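Local atomic coordinates of N6 adenine specific DNA methylase (Encephalitozoon cuniculi, PDB entry 3Q87), a protein that forms the catalytic subunit of the Mtq2-Trm112 complex, which uses S-adenosylmethionine to methylate the translation termination factor eRF1. Residues L136-L146 and V156-S164. Residues are numbered along the deposited sequence; the frame is centred on the assembly and turned at random.
Sequences LEERGYGTRIL and VYIIKGEKS
Lys163 lays its extended aliphatic chain across one face of the Tyr141 ring. Lys163 CE sits 4.0 Å from the centroid of the Tyr141 ring and 29° off the normal, a CH-pi contact, while Lys163 CG rides above the rim, 3.7 Å from Tyr141 CE1. The ring takes this position with CG anti to its own carbonyl carbon (chi1 -69°), and its plane is met at the edge by the backbone N of Glu162. The Tyr141 hydroxyl is hydrogen-bonded to the carbonyl of Val116, which ties the far end of the ring to the loop before strand 118-124.

From here the two strands run antiparallel. Gly142 and Glu162 exchange backbone hydrogen bonds, and the Arg144-Lys160 pair repeats the pattern. Leu146 N then reaches Ile158 O at 2.7 Å, though this bond is bent to 132° at the hydrogen. Between the bonded pairs, Thr143 faces Gly161, and Thr143 CA lies 3.3 Å from Lys160 O in a CA-H...O contact.

On one face of the sheet, Leu136 CD1 packs on Ile159 CG2 at 3.7 Å, and Ile159 also rests on Val132 and Leu133 of helix 129-138. Glu137, on the same helix, accepts the Thr143 hydroxyl at OE2, fastening helix to strand. On the other face, Leu146 CG touches Lys160 CB (3.8 Å), the two side chains crossing at a slant, and Lys160 stretches out fully to a salt bridge with Glu20 of helix 8-20.

Gly140 closes helix 129-138 in a Schellman motif and turns the chain into the edge strand. The paired strands are the C-terminal antiparallel hairpin, with the last strand inserted beside 118-124, characteristic of the Rossmann-like class I methyltransferase fold (strand order 3-2-1-4-5-7-6).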
ATOM      1  N   LEU B 136     -13.556   0.314 -16.051  1.00 22.71           N
ATOM      2  CA  LEU B 136     -13.042  -0.826 -15.313  1.00 26.95           C
ATOM      3  C   LEU B 136     -13.161  -2.084 -16.151  1.00 27.63           C
ATOM      4  O   LEU B 136     -12.263  -2.915 -16.154  1.00 26.47           O
ATOM      5  CB  LEU B 136     -13.799  -0.993 -13.990  1.00 22.84           C
ATOM      6  CG  LEU B 136     -13.375  -0.061 -12.854  1.00 27.36           C
ATOM      7  CD1 LEU B 136     -14.330  -0.170 -11.678  1.00 22.19           C
ATOM      8  CD2 LEU B 136     -11.931  -0.354 -12.414  1.00 30.36           C
ATOM      9  N   GLU B 137     -14.278  -2.218 -16.859  1.00 27.35           N
ATOM     10  CA  GLU B 137     -14.482  -3.367 -17.727  1.00 35.56           C
ATOM     11  C   GLU B 137     -13.415  -3.385 -18.805  1.00 33.14           C
ATOM     12  O   GLU B 137     -12.847  -4.431 -19.113  1.00 36.15           O
ATOM     13  CB  GLU B 137     -15.866  -3.305 -18.385  1.00 44.03           C
ATOM     14  CG  GLU B 137     -17.008  -3.375 -17.398  1.00 45.22           C
ATOM     15  CD  GLU B 137     -17.019  -4.674 -16.617  1.00 46.24           C
ATOM     16  OE1 GLU B 137     -16.423  -5.663 -17.095  1.00 42.63           O
ATOM     17  OE2 GLU B 137     -17.629  -4.712 -15.528  1.00 49.31           O
ATOM     18  N   GLU B 138     -13.150  -2.214 -19.376  1.00 29.19           N
ATOM     19  CA  GLU B 138     -12.116  -2.070 -20.390  1.00 35.93           C
ATOM     20  C   GLU B 138     -10.738  -2.476 -19.875  1.00 33.42           C
ATOM     21  O   GLU B 138      -9.852  -2.815 -20.653  1.00 37.91           O
ATOM     22  CB  GLU B 138     -12.069  -0.632 -20.892  1.00 33.88           C
ATOM     23  CG  GLU B 138     -13.312  -0.187 -21.628  1.00 45.15           C
ATOM     24  CD  GLU B 138     -13.310   1.309 -21.904  1.00 64.74           C
ATOM     25  OE1 GLU B 138     -12.214   1.917 -21.899  1.00 58.53           O
ATOM     26  OE2 GLU B 138     -14.405   1.880 -22.126  1.00 66.71           O
ATOM     27  N   ARG B 139     -10.555  -2.435 -18.562  1.00 26.20           N
ATOM     28  CA  ARG B 139      -9.267  -2.754 -17.971  1.00 28.61           C
ATOM     29  C   ARG B 139      -9.198  -4.210 -17.534  1.00 29.04           C
ATOM     30  O   ARG B 139      -8.214  -4.651 -16.946  1.00 31.90           O
ATOM     31  CB  ARG B 139      -8.976  -1.808 -16.803  1.00 28.49           C
ATOM     32  CG  ARG B 139      -8.667  -0.385 -17.245  1.00 21.63           C
ATOM     33  CD  ARG B 139      -7.216  -0.266 -17.653  1.00 28.37           C
ATOM     34  NE  ARG B 139      -6.341  -0.600 -16.532  1.00 32.59           N
ATOM     35  CZ  ARG B 139      -5.047  -0.883 -16.647  1.00 40.86           C
ATOM     36  NH1 ARG B 139      -4.466  -0.888 -17.842  1.00 36.50           N
ATOM     37  NH2 ARG B 139      -4.334  -1.172 -15.565  1.00 36.77           N
ATOM     38  N   GLY B 140     -10.257  -4.957 -17.822  1.00 34.85           N
ATOM     39  CA  GLY B 140     -10.282  -6.372 -17.511  1.00 32.89           C
ATOM     40  C   GLY B 140     -10.965  -6.731 -16.208  1.00 31.20           C
ATOM     41  O   GLY B 140     -10.849  -7.863 -15.745  1.00 34.98           O
ATOM     42  N   TYR B 141     -11.683  -5.789 -15.603  1.00 27.33           N
ATOM     43  CA  TYR B 141     -12.350  -6.102 -14.340  1.00 26.12           C
ATOM     44  C   TYR B 141     -13.812  -6.428 -14.542  1.00 33.39           C
ATOM     45  O   TYR B 141     -14.561  -5.627 -15.102  1.00 29.71           O
ATOM     46  CB  TYR B 141     -12.220  -4.960 -13.320  1.00 24.54           C
ATOM     47  CG  TYR B 141     -10.815  -4.782 -12.801  1.00 22.43           C
ATOM     48  CD1 TYR B 141     -10.370  -5.496 -11.705  1.00 15.41           C
ATOM     49  CD2 TYR B 141      -9.927  -3.911 -13.430  1.00 25.81           C
ATOM     50  CE1 TYR B 141      -9.078  -5.355 -11.240  1.00 24.47           C
ATOM     51  CE2 TYR B 141      -8.631  -3.760 -12.976  1.00 25.31           C
ATOM     52  CZ  TYR B 141      -8.209  -4.488 -11.878  1.00 27.00           C
ATOM     53  OH  TYR B 141      -6.916  -4.351 -11.413  1.00 21.81           O
ATOM     54  N   GLY B 142     -14.223  -7.598 -14.076  1.00 25.50           N
ATOM     55  CA  GLY B 142     -15.641  -7.840 -13.903  1.00 30.20           C
ATOM     56  C   GLY B 142     -16.052  -6.986 -12.720  1.00 38.08           C
ATOM     57  O   GLY B 142     -15.379  -6.999 -11.693  1.00 31.71           O
ATOM     58  N   THR B 143     -17.133  -6.227 -12.858  1.00 32.97           N
ATOM     59  CA  THR B 143     -17.538  -5.295 -11.813  1.00 39.72           C
ATOM     60  C   THR B 143     -18.928  -5.579 -11.282  1.00 40.50           C
ATOM     61  O   THR B 143     -19.740  -6.209 -11.948  1.00 44.41           O
ATOM     62  CB  THR B 143     -17.554  -3.841 -12.339  1.00 41.40           C
ATOM     63  OG1 THR B 143     -18.675  -3.653 -13.221  1.00 39.12           O
ATOM     64  CG2 THR B 143     -16.272  -3.535 -13.078  1.00 36.21           C
ATOM     65  N   ARG B 144     -19.200  -5.103 -10.075  1.00 42.87           N
ATOM     66  CA  ARG B 144     -20.572  -4.971  -9.608  1.00 33.79           C
ATOM     67  C   ARG B 144     -20.648  -3.904  -8.538  1.00 44.17           C
ATOM     68  O   ARG B 144     -19.667  -3.651  -7.826  1.00 36.12           O
ATOM     69  CB  ARG B 144     -21.138  -6.297  -9.103  1.00 38.65           C
ATOM     70  CG  ARG B 144     -20.484  -6.863  -7.862  1.00 42.79           C
ATOM     71  CD  ARG B 144     -21.082  -8.227  -7.561  1.00 50.61           C
ATOM     72  NE  ARG B 144     -20.615  -8.794  -6.298  1.00 59.68           N
ATOM     73  CZ  ARG B 144     -21.296  -8.742  -5.156  1.00 58.17           C
ATOM     74  NH1 ARG B 144     -22.483  -8.143  -5.111  1.00 44.33           N
ATOM     75  NH2 ARG B 144     -20.791  -9.291  -4.055  1.00 54.93           N
ATOM     76  N   ILE B 145     -21.808  -3.261  -8.445  1.00 31.32           N
ATOM     77  CA  ILE B 145     -22.047  -2.253  -7.424  1.00 31.25           C
ATOM     78  C   ILE B 145     -22.432  -2.936  -6.123  1.00 35.03           C
ATOM     79  O   ILE B 145     -23.572  -3.358  -5.948  1.00 36.64           O
ATOM     80  CB  ILE B 145     -23.153  -1.284  -7.858  1.00 35.56           C
ATOM     81  CG1 ILE B 145     -22.693  -0.498  -9.084  1.00 34.29           C
ATOM     82  CG2 ILE B 145     -23.522  -0.341  -6.723  1.00 29.35           C
ATOM     83  CD1 ILE B 145     -23.685   0.557  -9.539  1.00 44.09           C
ATOM     84  N   LEU B 146     -21.471  -3.048  -5.211  1.00 31.33           N
ATOM     85  CA  LEU B 146     -21.686  -3.763  -3.958  1.00 32.39           C
ATOM     86  C   LEU B 146     -22.771  -3.126  -3.103  1.00 33.88           C
ATOM     87  O   LEU B 146     -23.558  -3.820  -2.466  1.00 42.74           O
ATOM     88  CB  LEU B 146     -20.385  -3.834  -3.150  1.00 32.72           C
ATOM     89  CG  LEU B 146     -19.662  -5.172  -3.100  1.00 32.70           C
ATOM     90  CD1 LEU B 146     -18.682  -5.188  -1.933  1.00 32.32           C
ATOM     91  CD2 LEU B 146     -20.665  -6.277  -2.940  1.00 38.60           C
ATOM     92  N   VAL B 156     -23.730   7.442  -2.402  1.00 29.95           N
ATOM     93  CA  VAL B 156     -22.451   6.771  -2.508  1.00 29.41           C
ATOM     94  C   VAL B 156     -22.597   5.416  -3.190  1.00 30.43           C
ATOM     95  O   VAL B 156     -23.514   4.656  -2.874  1.00 30.10           O
ATOM     96  CB  VAL B 156     -21.858   6.565  -1.105  1.00 28.04           C
ATOM     97  CG1 VAL B 156     -20.777   5.511  -1.134  1.00 30.07           C
ATOM     98  CG2 VAL B 156     -21.330   7.867  -0.575  1.00 27.55           C
ATOM     99  N   TYR B 157     -21.688   5.116  -4.117  1.00 22.61           N
ATOM    100  CA  TYR B 157     -21.626   3.807  -4.760  1.00 18.91           C
ATOM    101  C   TYR B 157     -20.312   3.093  -4.460  1.00 22.81           C
ATOM    102  O   TYR B 157     -19.229   3.630  -4.688  1.00 27.47           O
ATOM    103  CB  TYR B 157     -21.788   3.945  -6.272  1.00 28.36           C
ATOM    104  CG  TYR B 157     -23.068   4.639  -6.692  1.00 31.25           C
ATOM    105  CD1 TYR B 157     -24.126   3.919  -7.238  1.00 41.70           C
ATOM    106  CD2 TYR B 157     -23.220   6.010  -6.538  1.00 32.01           C
ATOM    107  CE1 TYR B 157     -25.301   4.545  -7.622  1.00 39.92           C
ATOM    108  CE2 TYR B 157     -24.392   6.650  -6.922  1.00 39.75           C
ATOM    109  CZ  TYR B 157     -25.429   5.912  -7.463  1.00 40.11           C
ATOM    110  OH  TYR B 157     -26.591   6.539  -7.844  1.00 42.00           O
ATOM    111  N   ILE B 158     -20.411   1.876  -3.951  1.00 23.96           N
ATOM    112  CA  ILE B 158     -19.226   1.070  -3.718  1.00 23.49           C
ATOM    113  C   ILE B 158     -19.055   0.038  -4.823  1.00 25.48           C
ATOM    114  O   ILE B 158     -19.854  -0.888  -4.978  1.00 27.37           O
ATOM    115  CB  ILE B 158     -19.273   0.394  -2.357  1.00 22.99           C
ATOM    116  CG1 ILE B 158     -19.256   1.471  -1.265  1.00 17.55           C
ATOM    117  CG2 ILE B 158     -18.107  -0.595  -2.216  1.00 18.20           C
ATOM    118  CD1 ILE B 158     -19.604   0.938   0.086  1.00 38.25           C
ATOM    119  N   ILE B 159     -18.004   0.225  -5.603  1.00 20.71           N
ATOM    120  CA  ILE B 159     -17.726  -0.649  -6.727  1.00 21.78           C
ATOM    121  C   ILE B 159     -16.765  -1.759  -6.337  1.00 26.84           C
ATOM    122  O   ILE B 159     -15.724  -1.502  -5.742  1.00 23.54           O
ATOM    123  CB  ILE B 159     -17.153   0.158  -7.885  1.00 21.64           C
ATOM    124  CG1 ILE B 159     -18.167   1.204  -8.328  1.00 24.58           C
ATOM    125  CG2 ILE B 159     -16.821  -0.740  -9.063  1.00 28.38           C
ATOM    126  CD1 ILE B 159     -17.753   1.945  -9.589  1.00 29.02           C
ATOM    127  N   LYS B 160     -17.133  -2.999  -6.642  1.00 26.77           N
ATOM    128  CA  LYS B 160     -16.215  -4.119  -6.470  1.00 22.03           C
ATOM    129  C   LYS B 160     -15.745  -4.579  -7.841  1.00 32.38           C
ATOM    130  O   LYS B 160     -16.555  -4.807  -8.733  1.00 24.37           O
ATOM    131  CB  LYS B 160     -16.850  -5.282  -5.714  1.00 27.71           C
ATOM    132  CG  LYS B 160     -15.953  -6.507  -5.680  1.00 25.02           C
ATOM    133  CD  LYS B 160     -16.498  -7.612  -4.792  1.00 29.34           C
ATOM    134  CE  LYS B 160     -15.576  -8.827  -4.826  1.00 33.85           C
ATOM    135  NZ  LYS B 160     -16.098  -9.939  -3.990  1.00 33.10           N
ATOM    136  N   GLY B 161     -14.430  -4.685  -8.013  1.00 18.98           N
ATOM    137  CA  GLY B 161     -13.865  -5.096  -9.284  1.00 23.02           C
ATOM    138  C   GLY B 161     -13.013  -6.327  -9.114  1.00 23.93           C
ATOM    139  O   GLY B 161     -12.260  -6.441  -8.148  1.00 25.03           O
ATOM    140  N   GLU B 162     -13.136  -7.265 -10.040  1.00 26.33           N
ATOM    141  CA  GLU B 162     -12.356  -8.489  -9.947  1.00 28.68           C
ATOM    142  C   GLU B 162     -11.959  -9.000 -11.318  1.00 29.23           C
ATOM    143  O   GLU B 162     -12.761  -9.015 -12.249  1.00 29.63           O
ATOM    144  CB  GLU B 162     -13.108  -9.569  -9.164  1.00 25.15           C
ATOM    145  CG  GLU B 162     -12.199 -10.718  -8.737  1.00 46.60           C
ATOM    146  CD  GLU B 162     -12.891 -11.748  -7.860  1.00 48.11           C
ATOM    147  OE1 GLU B 162     -14.067 -11.535  -7.502  1.00 44.32           O
ATOM    148  OE2 GLU B 162     -12.251 -12.771  -7.531  1.00 47.28           O
ATOM    149  N   LYS B 163     -10.701  -9.391 -11.448  1.00 29.54           N
ATOM    150  CA  LYS B 163     -10.250 -10.044 -12.667  1.00 39.68           C
ATOM    151  C   LYS B 163     -10.628 -11.528 -12.658  1.00 41.52           C
ATOM    152  O   LYS B 163     -10.752 -12.149 -11.597  1.00 48.78           O
ATOM    153  CB  LYS B 163      -8.745  -9.849 -12.853  1.00 28.55           C
ATOM    154  CG  LYS B 163      -8.389  -8.394 -13.144  1.00 31.65           C
ATOM    155  CD  LYS B 163      -6.916  -8.220 -13.480  1.00 32.66           C
ATOM    156  CE  LYS B 163      -6.650  -6.826 -14.040  1.00 31.93           C
ATOM    157  NZ  LYS B 163      -5.383  -6.783 -14.837  1.00 45.35           N
ATOM    158  N   SER B 164     -10.826 -12.089 -13.842  1.00 46.48           N
ATOM    159  CA  SER B 164     -11.174 -13.498 -13.958  1.00 54.67           C
ATOM    160  C   SER B 164      -9.932 -14.381 -13.858  1.00 54.26           C
ATOM    161  O   SER B 164      -9.867 -15.279 -13.020  1.00 40.51           O
ATOM    162  CB  SER B 164     -11.894 -13.740 -15.278  1.00 58.67           C
ATOM    163  OG  SER B 164     -11.313 -12.947 -16.299  1.00 71.50           O
TER